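Local coordinates for Epf (Streptococcus pyogenes, PDB 4ES8), which is a cell-surface adhesin that binds to cells through an N-terminal domain containing a carbohydrate-binding module, at residues E20-L25 with K210-T215; D37-R42 with S135-T140; T105-K110 with L181-M186; V129-G134 with K174-R179. All blocks are in the same frame, centred on the assembly; numbering follows the deposited sequence. Where two conformers were deposited one is given.

Contact 1: E20-L25 with K210-T215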
loop_
_atom_site.group_PDB
_atom_site.type_symbol
_atom_site.label_atom_id
_atom_site.label_comp_id
_atom_site.label_asym_id
_atom_site.label_seq_id
_atom_site.Cartn_x
_atom_site.Cartn_y
_atom_site.Cartn_z
ATOM N N GLU A 20 -19.153 4.401 2.928
ATOM C CA GLU A 20 -18.015 4.720 2.060
ATOM C C GLU A 20 -16.953 3.625 2.107
ATOM O O GLU A 20 -16.479 3.262 3.193
ATOM C CB GLU A 20 -17.393 6.072 2.448
ATOM C CG GLU A 20 -18.301 7.268 2.221
ATOM C CD GLU A 20 -17.727 8.604 2.652
ATOM O OE1 GLU A 20 -16.480 8.728 2.710
ATOM O OE2 GLU A 20 -18.524 9.548 2.864
ATOM N N LEU A 21 -16.586 3.097 0.924
ATOM C CA LEU A 21 -15.576 2.042 0.819
ATOM C C LEU A 21 -14.247 2.613 0.354
ATOM O O LEU A 21 -14.226 3.505 -0.493
ATOM C CB LEU A 21 -16.000 0.914 -0.142
ATOM C CG LEU A 21 -17.279 0.123 0.182
ATOM C CD1 LEU A 21 -17.649 -0.779 -0.978
ATOM C CD2 LEU A 21 -17.125 -0.708 1.460
ATOM N N PRO A 22 -13.103 2.102 0.839
ATOM C CA PRO A 22 -11.831 2.643 0.336
ATOM C C PRO A 22 -11.603 2.254 -1.117
ATOM O O PRO A 22 -12.043 1.187 -1.550
ATOM C CB PRO A 22 -10.774 1.999 1.242
ATOM C CG PRO A 22 -11.433 0.769 1.773
ATOM C CD PRO A 22 -12.895 1.051 1.860
ATOM N N ASP A 23 -10.919 3.132 -1.858
ATOM C CA ASP A 23 -10.601 2.859 -3.265
ATOM C C ASP A 23 -9.644 1.691 -3.422
ATOM O O ASP A 23 -8.718 1.513 -2.600
ATOM C CB ASP A 23 -9.893 4.092 -3.864
ATOM C CG ASP A 23 -10.744 5.337 -4.049
ATOM O OD1 ASP A 23 -11.972 5.229 -3.950
ATOM O OD2 ASP A 23 -10.167 6.407 -4.291
ATOM N N ASP A 24 -9.828 0.908 -4.493
ATOM C CA ASP A 24 -8.854 -0.148 -4.804
ATOM C C ASP A 24 -7.678 0.576 -5.440
ATOM O O ASP A 24 -7.887 1.378 -6.372
ATOM C CB ASP A 24 -9.438 -1.231 -5.740
ATOM C CG ASP A 24 -8.469 -2.282 -6.289
ATOM O OD1 ASP A 24 -7.315 -2.372 -5.791
ATOM O OD2 ASP A 24 -8.871 -3.033 -7.196
ATOM N N LEU A 25 -6.464 0.312 -4.963
ATOM C CA LEU A 25 -5.302 1.024 -5.486
ATOM C C LEU A 25 -4.382 0.180 -6.348
ATOM O O LEU A 25 -3.219 0.576 -6.575
ATOM C CB LEU A 25 -4.516 1.643 -4.322
ATOM C CG LEU A 25 -5.320 2.596 -3.441
ATOM C CD1 LEU A 25 -4.491 3.012 -2.199
ATOM C CD2 LEU A 25 -5.817 3.836 -4.252
ATOM N N LYS A 210 -6.050 -7.093 -5.342
ATOM C CA LYS A 210 -6.665 -5.862 -4.813
ATOM C C LYS A 210 -5.764 -5.291 -3.741
ATOM O O LYS A 210 -5.049 -6.053 -3.089
ATOM C CB LYS A 210 -8.062 -6.133 -4.197
ATOM C CG LYS A 210 -9.178 -6.486 -5.185
ATOM C CD LYS A 210 -10.467 -6.858 -4.418
ATOM C CE LYS A 210 -11.414 -7.610 -5.325
ATOM N NZ LYS A 210 -12.767 -7.739 -4.722
ATOM N N ILE A 211 -5.817 -3.963 -3.522
ATOM C CA ILE A 211 -5.097 -3.343 -2.410
ATOM C C ILE A 211 -5.920 -2.166 -1.928
ATOM O O ILE A 211 -6.394 -1.377 -2.747
ATOM C CB ILE A 211 -3.630 -2.954 -2.708
ATOM C CG1 ILE A 211 -2.933 -2.356 -1.464
ATOM C CG2 ILE A 211 -3.512 -2.019 -3.937
ATOM C CD1 ILE A 211 -1.445 -1.956 -1.690
ATOM N N ILE A 212 -6.056 -2.008 -0.612
ATOM C CA ILE A 212 -6.784 -0.866 -0.053
ATOM C C ILE A 212 -5.996 -0.271 1.080
ATOM O O ILE A 212 -5.203 -0.972 1.733
ATOM C CB ILE A 212 -8.207 -1.241 0.438
ATOM C CG1 ILE A 212 -8.185 -2.383 1.488
ATOM C CG2 ILE A 212 -9.102 -1.591 -0.775
ATOM C CD1 ILE A 212 -9.457 -2.432 2.372
ATOM N N ASP A 213 -6.204 1.021 1.304
ATOM C CA ASP A 213 -5.617 1.711 2.440
ATOM C C ASP A 213 -6.416 1.315 3.687
ATOM O O ASP A 213 -7.646 1.365 3.659
ATOM C CB ASP A 213 -5.672 3.217 2.169
ATOM C CG ASP A 213 -4.866 4.048 3.146
ATOM O OD1 ASP A 213 -4.925 3.767 4.347
ATOM O OD2 ASP A 213 -4.172 4.977 2.695
ATOM N N VAL A 214 -5.723 0.874 4.761
ATOM C CA VAL A 214 -6.415 0.483 6.009
ATOM C C VAL A 214 -5.859 1.281 7.199
ATOM O O VAL A 214 -6.002 0.868 8.357
ATOM C CB VAL A 214 -6.322 -1.038 6.263
ATOM C CG1 VAL A 214 -7.141 -1.801 5.234
ATOM C CG2 VAL A 214 -4.868 -1.515 6.289
ATOM N N THR A 215 -5.280 2.454 6.916
ATOM C CA THR A 215 -4.709 3.303 7.947
ATOM C C THR A 215 -5.752 3.722 8.986
ATOM O O THR A 215 -6.814 4.214 8.634
ATOM C CB THR A 215 -4.133 4.548 7.284
ATOM O OG1 THR A 215 -3.193 4.144 6.274
ATOM C CG2 THR A 215 -3.465 5.467 8.262
HETATM O O HOH W 1 -7.725 2.712 -0.447
#
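Leu25 and Ile211 tie the incoming N-terminal segment to the end of strand 202-213, one of the strands in the beta sandwich of the adhesin domain, and the junction is a good example of how an irregular segment can satisfy the end of an inner strand on the side away from strand 113-123. Leu25 N gives a nearly straight hydrogen bond to Ile211 O at 2.8 Å (167° at the hydrogen). The backbone N of Ile211 is taken by a side chain: it donates to Asp24 OD1 at 3.2 Å, arriving from above the carboxylate plane. Asp24 is modelled in two conformers, and in the one described OD1 also accepts from Met26 N. With CG anti to the backbone N (chi1 172°), the carboxylate turns back to this side of the strand. Farther along, where the segments diverge, one water replaces direct pairing, giving a hydrogen to Asp23 O at 2.7 Å and accepting one from Asp213 N at 2.9 Å. The flanking Lys210 and Ile212 make their backbone bonds to Thr117 and Lys115 of strand 113-123, so the strand serves two sets of partners in alternation. Apolar contacts fill in around these bonds: Pro22 CG rests 3.8 Å from Ile212 CD1, and Leu25 CB packs on Ile211 CG2. The strand then ends in an Asx turn, in which Asp213 OD1 accepts from Thr215 N. Asp213 OD2 is hydrogen-bonded to His112 ND1, while Asp213 OD1 is gripped a second time by Thr215 OG1, at 2.6 Å.

Contact 2: D37-R42 with S135-T140; sequences DGSSGR and SAFNKT. With ACT (acetate ion), chain D.
A chi1 of 163° sends the Phe137 ring away from its own N and against Gly41, while Lys139 bends at chi3 (76°) and chi4 (48°) to bring its ammonium group round to Ser39. The result is a CH-pi contact that pins the loop after strand 127-135 to the start of strand 41-46 in the beta sandwich. Gly41 CA sits over one face of the ring, 3.6 Å from the centroid of Phe137. Lys139 N lies over the centre of the opposite face, so the aromatic plane is clamped between a glycine and its own loop. Ser39 OG meets the ring at its edge, 3.6 Å from Phe137 CE2. Polar atoms cluster on that side: one water donates to Ser39 O at 2.8 Å and accepts from Lys139 NZ at 3.1 Å, and it is also hydrogen-bonded to Ser39 OG. The ammonium group is held further by Ala36 O and Val34 O, and Val34 O is a partner of Ser39 OG as well. Beyond Gly41, the guanidinium of Arg42 donates from NH1 to His55 O and from NH2 to Trp32 O. It also binds an acetate, probably from the crystallisation liquor, in a bidentate pair of hydrogen bonds: NH1 to OXT at 2.8 Å and NH2 to the acetate O at 2.9 Å.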
loop_
_atom_site.group_PDB
_atom_site.type_symbol
_atom_site.label_atom_id
_atom_site.label_comp_id
_atom_site.label_asym_id
_atom_site.label_seq_id
_atom_site.Cartn_x
_atom_site.Cartn_y
_atom_site.Cartn_z
ATOM N N ASP A 37 -0.121 1.811 -19.600
ATOM C CA ASP A 37 -0.502 2.087 -18.224
ATOM C C ASP A 37 -1.036 0.782 -17.619
ATOM O O ASP A 37 -1.713 -0.011 -18.285
ATOM C CB ASP A 37 -1.515 3.245 -18.144
ATOM C CG ASP A 37 -2.122 3.497 -16.777
ATOM O OD1 ASP A 37 -1.344 3.707 -15.794
ATOM O OD2 ASP A 37 -3.363 3.487 -16.678
ATOM N N GLY A 38 -0.616 0.527 -16.394
ATOM C CA GLY A 38 -1.033 -0.693 -15.710
ATOM C C GLY A 38 -0.342 -1.956 -16.189
ATOM O O GLY A 38 -0.809 -3.054 -15.861
ATOM N N SER A 39 0.758 -1.838 -16.967
ATOM C CA SER A 39 1.495 -3.056 -17.345
ATOM C C SER A 39 2.170 -3.667 -16.103
ATOM O O SER A 39 2.362 -2.969 -15.097
ATOM C CB SER A 39 2.557 -2.766 -18.409
ATOM O OG SER A 39 3.488 -1.816 -17.904
ATOM N N SER A 40 2.495 -4.972 -16.183
ATOM C CA SER A 40 3.130 -5.639 -15.053
ATOM C C SER A 40 4.562 -6.015 -15.394
ATOM O O SER A 40 4.863 -6.264 -16.563
ATOM C CB SER A 40 2.343 -6.889 -14.657
ATOM O OG SER A 40 1.035 -6.539 -14.242
ATOM N N GLY A 41 5.426 -6.045 -14.370
ATOM C CA GLY A 41 6.820 -6.448 -14.525
ATOM C C GLY A 41 6.949 -7.958 -14.573
ATOM O O GLY A 41 6.119 -8.698 -14.020
ATOM N N ARG A 42 8.022 -8.420 -15.200
ATOM C CA ARG A 42 8.275 -9.835 -15.418
ATOM C C ARG A 42 9.791 -10.005 -15.326
ATOM O O ARG A 42 10.539 -9.273 -15.975
ATOM C CB ARG A 42 7.706 -10.276 -16.788
ATOM C CG ARG A 42 7.964 -9.236 -17.891
ATOM C CD ARG A 42 7.332 -9.677 -19.201
ATOM N NE ARG A 42 7.092 -8.516 -20.054
ATOM C CZ ARG A 42 7.792 -8.233 -21.149
ATOM N NH1 ARG A 42 8.837 -8.990 -21.496
ATOM N NH2 ARG A 42 7.497 -7.157 -21.871
ATOM N N SER A 135 9.690 -2.183 -5.059
ATOM C CA SER A 135 9.482 -0.967 -5.840
ATOM C C SER A 135 8.518 -1.256 -6.993
ATOM O O SER A 135 8.388 -2.407 -7.430
ATOM C CB SER A 135 10.813 -0.506 -6.427
ATOM O OG SER A 135 11.405 -1.527 -7.214
ATOM N N ALA A 136 7.858 -0.216 -7.532
ATOM C CA ALA A 136 7.026 -0.453 -8.701
ATOM C C ALA A 136 7.883 -0.848 -9.882
ATOM O O ALA A 136 9.033 -0.402 -9.986
ATOM C CB ALA A 136 6.254 0.825 -9.049
ATOM N N PHE A 137 7.332 -1.672 -10.775
ATOM C CA PHE A 137 7.953 -1.964 -12.068
ATOM C C PHE A 137 8.055 -0.605 -12.765
ATOM O O PHE A 137 7.070 0.147 -12.798
ATOM C CB PHE A 137 7.097 -2.951 -12.841
ATOM C CG PHE A 137 7.398 -3.019 -14.326
ATOM C CD1 PHE A 137 8.692 -3.291 -14.780
ATOM C CD2 PHE A 137 6.376 -2.906 -15.264
ATOM C CE1 PHE A 137 8.961 -3.400 -16.151
ATOM C CE2 PHE A 137 6.646 -3.024 -16.632
ATOM C CZ PHE A 137 7.938 -3.263 -17.063
ATOM N N ASN A 138 9.258 -0.262 -13.218
ATOM C CA ASN A 138 9.500 1.087 -13.731
ATOM C C ASN A 138 9.260 1.250 -15.251
ATOM O O ASN A 138 9.643 2.281 -15.797
ATOM C CB ASN A 138 10.914 1.559 -13.321
ATOM C CG ASN A 138 12.024 0.976 -14.151
ATOM O OD1 ASN A 138 11.795 0.128 -15.003
ATOM N ND2 ASN A 138 13.251 1.514 -13.987
ATOM N N LYS A 139 8.573 0.287 -15.914
ATOM C CA LYS A 139 8.171 0.398 -17.312
ATOM C C LYS A 139 9.408 0.540 -18.245
ATOM O O LYS A 139 9.396 1.317 -19.218
ATOM C CB LYS A 139 7.171 1.568 -17.503
ATOM C CG LYS A 139 5.997 1.487 -16.536
ATOM C CD LYS A 139 5.127 2.761 -16.560
ATOM C CE LYS A 139 4.227 2.842 -17.767
ATOM N NZ LYS A 139 3.510 1.568 -17.976
ATOM N N THR A 140 10.453 -0.253 -17.953
ATOM C CA THR A 140 11.636 -0.354 -18.804
ATOM C C THR A 140 12.006 -1.818 -18.956
ATOM O O THR A 140 11.752 -2.607 -18.033
ATOM C CB THR A 140 12.842 0.447 -18.268
ATOM O OG1 THR A 140 13.316 -0.156 -17.056
ATOM C CG2 THR A 140 12.523 1.930 -18.022
HETATM C C ACT D . 10.147 -7.282 -24.318
HETATM O O ACT D . 9.392 -6.379 -23.897
HETATM O OXT ACT D . 10.418 -8.353 -23.747
HETATM C CH3 ACT D . 10.818 -7.136 -25.694
HETATM O O HOH W 2 1.594 2.132 -15.243
HETATM O O HOH W 3 3.447 -0.371 -15.525
#

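Contact 3: T105-K110 with L181-M186; sequences TKSLIK and LKEGPM
Lys110 lays its CB and CG over the backbone of Leu181 to Glu183, with Lys110 CG 3.7 Å from Leu181 O, while its charged end runs on to a salt bridge with Asp268. Glu183 answers from the other segment: its CG packs on Leu108 O at 3.4 Å, and OE1 accepts from a water that also accepts a hydrogen bond from Lys110 N, besides forming a salt bridge with Lys267. Next along both segments comes a single antiparallel bridge, the hydrogen-bonded pair Leu108 and Gly184. Its two bonds differ in character. Gly184 N approaches Leu108 O at 2.9 Å, only moderately tilted from the carbonyl plane, whereas Leu108 N reaches Gly184 O at 3.0 Å from far above it, 80° out of plane. At the far end a side chain stands in for a backbone carbonyl. Thr105 OG1, placed between the backbone N and the carbonyl carbon (chi1 74°), accepts from Met186 N and donates to Lys106 O. Thr105 N in turn bonds to Met186 O at 2.9 Å. Pro185 covers this corner with CB against Thr105 O. Leu108 and Met186 cross at about a right angle, Leu108 CD1 lying 4.2 Å from Met186 CB. Each segment is a crossover between the two sheets of the sandwich: 105-110 leads from strand 97-105 to strand 113-123, while residues 181-186 lead from strand 172-180 into strand 186-194. Leu108 touches Phe178 and Thr180 of strand 172-180, and, in the conformer described, Met186 touches Tyr153 of helix 150-153.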
loop_
_atom_site.group_PDB
_atom_site.type_symbol
_atom_site.label_atom_id
_atom_site.label_comp_id
_atom_site.label_asym_id
_atom_site.label_seq_id
_atom_site.Cartn_x
_atom_site.Cartn_y
_atom_site.Cartn_z
ATOM N N THR A 105 0.990 -0.938 -7.884
ATOM C CA THR A 105 -0.070 -0.177 -7.241
ATOM C C THR A 105 -0.087 1.233 -7.819
ATOM O O THR A 105 0.883 1.668 -8.473
ATOM C CB THR A 105 0.145 -0.081 -5.704
ATOM O OG1 THR A 105 1.214 0.842 -5.436
ATOM C CG2 THR A 105 0.469 -1.454 -5.060
ATOM N N LYS A 106 -1.138 1.985 -7.496
ATOM C CA LYS A 106 -1.136 3.412 -7.746
ATOM C C LYS A 106 -0.212 4.065 -6.696
ATOM O O LYS A 106 0.353 3.371 -5.820
ATOM C CB LYS A 106 -2.570 3.974 -7.634
ATOM C CG LYS A 106 -3.601 3.333 -8.577
ATOM C CD LYS A 106 -3.411 3.705 -10.024
ATOM C CE LYS A 106 -4.451 3.044 -10.926
ATOM N NZ LYS A 106 -5.843 3.548 -10.646
ATOM N N SER A 107 -0.080 5.396 -6.743
ATOM C CA SER A 107 0.780 6.102 -5.800
ATOM C C SER A 107 0.261 5.959 -4.375
ATOM O O SER A 107 -0.902 6.313 -4.085
ATOM C CB SER A 107 0.881 7.578 -6.173
ATOM O OG SER A 107 1.896 8.206 -5.405
ATOM N N LEU A 108 1.129 5.434 -3.485
ATOM C CA LEU A 108 0.750 5.244 -2.088
ATOM C C LEU A 108 1.255 6.418 -1.247
ATOM O O LEU A 108 2.147 7.158 -1.685
ATOM C CB LEU A 108 1.315 3.903 -1.546
ATOM C CG LEU A 108 0.994 2.644 -2.387
ATOM C CD1 LEU A 108 1.561 1.402 -1.733
ATOM C CD2 LEU A 108 -0.514 2.489 -2.612
ATOM N N ILE A 109 0.669 6.599 -0.065
ATOM C CA ILE A 109 1.074 7.653 0.865
ATOM C C ILE A 109 2.118 7.087 1.807
ATOM O O ILE A 109 1.984 5.961 2.285
ATOM C CB ILE A 109 -0.156 8.208 1.635
ATOM C CG1 ILE A 109 -1.099 8.924 0.641
ATOM C CG2 ILE A 109 0.270 9.183 2.767
ATOM C CD1 ILE A 109 -2.500 9.207 1.225
ATOM N N LYS A 110 3.156 7.890 2.098
ATOM C CA LYS A 110 4.209 7.474 3.031
ATOM C C LYS A 110 3.614 7.246 4.416
ATOM O O LYS A 110 2.814 8.063 4.888
ATOM C CB LYS A 110 5.277 8.578 3.115
ATOM C CG LYS A 110 6.475 8.209 4.011
ATOM C CD LYS A 110 7.569 9.286 4.034
ATOM C CE LYS A 110 7.181 10.512 4.839
ATOM N NZ LYS A 110 8.323 11.468 4.980
ATOM N N LEU A 181 7.211 2.902 3.624
ATOM C CA LEU A 181 8.343 3.721 4.090
ATOM C C LEU A 181 8.545 4.931 3.173
ATOM O O LEU A 181 9.305 5.854 3.516
ATOM C CB LEU A 181 9.639 2.873 4.162
ATOM C CG LEU A 181 9.590 1.746 5.197
ATOM C CD1 LEU A 181 10.826 0.878 5.136
ATOM C CD2 LEU A 181 9.340 2.270 6.644
ATOM N N LYS A 182 7.930 4.902 1.979
ATOM C CA LYS A 182 8.041 5.958 0.974
ATOM C C LYS A 182 6.680 6.327 0.412
ATOM O O LYS A 182 5.736 5.559 0.563
ATOM C CB LYS A 182 8.906 5.468 -0.220
ATOM C CG LYS A 182 10.330 5.020 0.109
ATOM C CD LYS A 182 11.071 4.590 -1.152
ATOM C CE LYS A 182 12.536 4.331 -0.885
ATOM N NZ LYS A 182 13.324 4.298 -2.145
ATOM N N GLU A 183 6.612 7.467 -0.277
ATOM C CA GLU A 183 5.472 7.892 -1.088
ATOM C C GLU A 183 5.699 7.382 -2.508
ATOM O O GLU A 183 6.838 7.415 -2.997
ATOM C CB GLU A 183 5.333 9.423 -1.106
ATOM C CG GLU A 183 4.196 9.897 -2.003
ATOM C CD GLU A 183 4.034 11.399 -2.060
ATOM O OE1 GLU A 183 4.038 12.029 -0.981
ATOM O OE2 GLU A 183 3.917 11.945 -3.179
ATOM N N GLY A 184 4.633 7.016 -3.199
ATOM C CA GLY A 184 4.755 6.611 -4.591
ATOM C C GLY A 184 4.271 5.204 -4.854
ATOM O O GLY A 184 3.973 4.448 -3.917
ATOM N N PRO A 185 4.209 4.836 -6.141
ATOM C CA PRO A 185 3.754 3.479 -6.490
ATOM C C PRO A 185 4.742 2.423 -6.013
ATOM O O PRO A 185 5.956 2.666 -5.972
ATOM C CB PRO A 185 3.700 3.494 -8.029
ATOM C CG PRO A 185 4.659 4.589 -8.437
ATOM C CD PRO A 185 4.550 5.628 -7.347
ATOM N N MET A 186 4.199 1.267 -5.645
ATOM C CA MET A 186 4.988 0.105 -5.243
ATOM C C MET A 186 4.481 -1.106 -6.001
ATOM O O MET A 186 3.697 -0.950 -6.934
ATOM C CB MET A 186 4.908 -0.101 -3.726
ATOM C CG MET A 186 5.662 0.974 -2.953
ATOM S SD MET A 186 5.668 0.682 -1.187
ATOM C CE MET A 186 6.568 -0.662 -1.111
HETATM O O HOH W 4 3.126 10.752 1.288
#

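Contact 4: V129-G134 with K174-R179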
loop_
_atom_site.group_PDB
_atom_site.type_symbol
_atom_site.label_atom_id
_atom_site.label_comp_id
_atom_site.label_asym_id
_atom_site.label_seq_id
_atom_site.Cartn_x
_atom_site.Cartn_y
_atom_site.Cartn_z
ATOM N N VAL A 129 6.699 -20.880 -3.678
ATOM C CA VAL A 129 6.234 -19.522 -3.900
ATOM C C VAL A 129 6.612 -18.607 -2.751
ATOM O O VAL A 129 6.604 -19.013 -1.578
ATOM C CB VAL A 129 4.664 -19.624 -4.045
ATOM C CG1 VAL A 129 3.975 -18.257 -4.088
ATOM C CG2 VAL A 129 4.270 -20.456 -5.271
ATOM N N ASP A 130 6.863 -17.339 -3.095
ATOM C CA ASP A 130 7.119 -16.284 -2.108
ATOM C C ASP A 130 6.312 -15.053 -2.510
ATOM O O ASP A 130 6.009 -14.874 -3.699
ATOM C CB ASP A 130 8.625 -15.945 -2.004
ATOM C CG ASP A 130 9.017 -15.084 -0.795
ATOM O OD1 ASP A 130 8.171 -14.906 0.126
ATOM O OD2 ASP A 130 10.151 -14.561 -0.783
ATOM N N TYR A 131 5.960 -14.232 -1.526
ATOM C CA TYR A 131 5.229 -12.966 -1.732
ATOM C C TYR A 131 6.023 -11.862 -1.060
ATOM O O TYR A 131 6.338 -11.975 0.127
ATOM C CB TYR A 131 3.816 -12.987 -1.132
ATOM C CG TYR A 131 2.962 -14.204 -1.429
ATOM C CD1 TYR A 131 2.778 -14.658 -2.738
ATOM C CD2 TYR A 131 2.241 -14.832 -0.417
ATOM C CE1 TYR A 131 1.927 -15.729 -3.018
ATOM C CE2 TYR A 131 1.391 -15.897 -0.685
ATOM C CZ TYR A 131 1.242 -16.349 -1.988
ATOM O OH TYR A 131 0.418 -17.417 -2.246
ATOM N N ARG A 132 6.341 -10.813 -1.802
ATOM C CA ARG A 132 7.102 -9.714 -1.237
ATOM C C ARG A 132 6.531 -8.393 -1.648
ATOM O O ARG A 132 5.756 -8.339 -2.594
ATOM C CB ARG A 132 8.565 -9.782 -1.727
ATOM C CG ARG A 132 9.368 -11.001 -1.251
ATOM C CD ARG A 132 9.919 -10.838 0.154
ATOM N NE ARG A 132 10.488 -12.109 0.602
ATOM C CZ ARG A 132 10.994 -12.290 1.813
ATOM N NH1 ARG A 132 10.964 -11.303 2.707
ATOM N NH2 ARG A 132 11.501 -13.472 2.158
ATOM N N ILE A 133 6.956 -7.318 -0.969
ATOM C CA ILE A 133 6.651 -5.956 -1.407
ATOM C C ILE A 133 7.918 -5.433 -2.077
ATOM O O ILE A 133 9.031 -5.736 -1.622
ATOM C CB ILE A 133 6.197 -5.037 -0.243
ATOM C CG1 ILE A 133 5.047 -5.691 0.562
ATOM C CG2 ILE A 133 5.796 -3.631 -0.763
ATOM C CD1 ILE A 133 3.797 -6.038 -0.231
ATOM N N GLY A 134 7.764 -4.654 -3.139
ATOM C CA GLY A 134 8.939 -4.087 -3.773
ATOM C C GLY A 134 8.658 -2.739 -4.404
ATOM O O GLY A 134 7.544 -2.214 -4.322
ATOM N N LYS A 174 -5.453 -15.053 -0.129
ATOM C CA LYS A 174 -4.328 -14.572 0.659
ATOM C C LYS A 174 -4.547 -13.129 1.081
ATOM O O LYS A 174 -5.176 -12.346 0.344
ATOM C CB LYS A 174 -3.036 -14.654 -0.178
ATOM C CG LYS A 174 -2.694 -16.064 -0.686
ATOM C CD LYS A 174 -2.509 -17.106 0.444
ATOM C CE LYS A 174 -2.266 -18.457 -0.179
ATOM N NZ LYS A 174 -2.315 -19.533 0.861
ATOM N N THR A 175 -3.978 -12.763 2.226
ATOM C CA THR A 175 -4.021 -11.393 2.736
ATOM C C THR A 175 -2.636 -11.013 3.179
ATOM O O THR A 175 -2.005 -11.769 3.930
ATOM C CB THR A 175 -5.018 -11.258 3.904
ATOM O OG1 THR A 175 -6.327 -11.683 3.508
ATOM C CG2 THR A 175 -5.071 -9.820 4.464
ATOM N N ILE A 176 -2.147 -9.837 2.716
ATOM C CA ILE A 176 -0.830 -9.323 3.090
ATOM C C ILE A 176 -0.995 -7.899 3.533
ATOM O O ILE A 176 -1.599 -7.116 2.801
ATOM C CB ILE A 176 0.204 -9.425 1.944
ATOM C CG1 ILE A 176 0.366 -10.889 1.464
ATOM C CG2 ILE A 176 1.565 -8.805 2.368
ATOM C CD1 ILE A 176 1.251 -11.082 0.214
ATOM N N SER A 177 -0.493 -7.558 4.731
ATOM C CA SER A 177 -0.592 -6.177 5.191
ATOM C C SER A 177 0.821 -5.625 5.360
ATOM O O SER A 177 1.757 -6.395 5.589
ATOM C CB SER A 177 -1.387 -6.080 6.489
ATOM O OG SER A 177 -0.818 -6.847 7.536
ATOM N N PHE A 178 0.978 -4.306 5.199
ATOM C CA PHE A 178 2.283 -3.681 5.345
ATOM C C PHE A 178 2.100 -2.199 5.537
ATOM O O PHE A 178 1.036 -1.652 5.235
ATOM C CB PHE A 178 3.208 -3.949 4.139
ATOM C CG PHE A 178 2.756 -3.299 2.857
ATOM C CD1 PHE A 178 1.731 -3.858 2.094
ATOM C CD2 PHE A 178 3.337 -2.114 2.417
ATOM C CE1 PHE A 178 1.299 -3.239 0.915
ATOM C CE2 PHE A 178 2.908 -1.503 1.231
ATOM C CZ PHE A 178 1.897 -2.075 0.488
ATOM N N ARG A 179 3.166 -1.553 5.986
ATOM C CA ARG A 179 3.214 -0.092 6.119
ATOM C C ARG A 179 4.246 0.452 5.142
ATOM O O ARG A 179 5.356 -0.093 5.049
ATOM C CB ARG A 179 3.598 0.298 7.568
ATOM C CG ARG A 179 3.737 1.796 7.787
ATOM C CD ARG A 179 3.840 2.131 9.279
ATOM N NE ARG A 179 2.507 2.042 9.883
ATOM C CZ ARG A 179 2.231 2.269 11.165
ATOM N NH1 ARG A 179 3.201 2.585 12.016
ATOM N NH2 ARG A 179 0.982 2.187 11.602
#
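Strands 129-134 and 174-179 face each other across the sandwich, their axes 9.2 Å apart at closest and their directions 29° from parallel, with no hydrogen bond between them. The contact is therefore made wholly by side chains, which makes this part of the hydrophobic core between the two sheets. Tyr131 crosses Ile176 and Lys174 at about a right angle. In the conformer described, Ile176 CD1 lies 3.5 Å from Tyr131 CB, while Lys174 bends its aliphatic chain past the phenol so that CE comes within 3.5 Å of Tyr131 OH. Both polar ends are satisfied beyond the pair, the hydroxyl by Gln120 OE1 and Lys174 NZ by Glu162 and Glu170 O. Further along, Ile133 lays its CD1 methyl over one face of Phe178, toward the rim. Chi1 of Phe178 (67°) brings the ring toward the other strand and chi2 (-79°) turns its face to Ile133 CD1, which stands 4.1 Å from the centroid in a CH-pi contact. Strand 113-123, beside 172-180 in its sheet, adds Ile116 against Ile133 and the edge-to-face ring of Phe118 with Tyr131. Strand 154-159, on the other side of 172-180, brings Ala154 onto Ile133 and Phe178, and strand 186-194 flanks Tyr131 through Leu190.

Overall arrangement
Contact 4 belongs to the core between the sheets, contacts 2 and 3 are loops at its end, and contact 1 joins the first modelled residues to the last strand of the sandwich. The other three are nested within contact 1 along the chain; contact 4 lies inside contact 3, while contact 2 crosses both. Contact 3 is the hub, 13 to 15 Å from the other centres and touching all three: Leu25 O probably bonds Lys106 N, Ala136 packs on Pro185 O, and Met186 CB on Gly134 O. Contacts 1 and 4 also touch, Ile211 CD1 on Phe178 CZ; contacts 1 and 2, 21 Å apart, do not. The sandwich, probably the carbohydrate-binding module, thus forms one body beside what is probably the fibronectin-like domain.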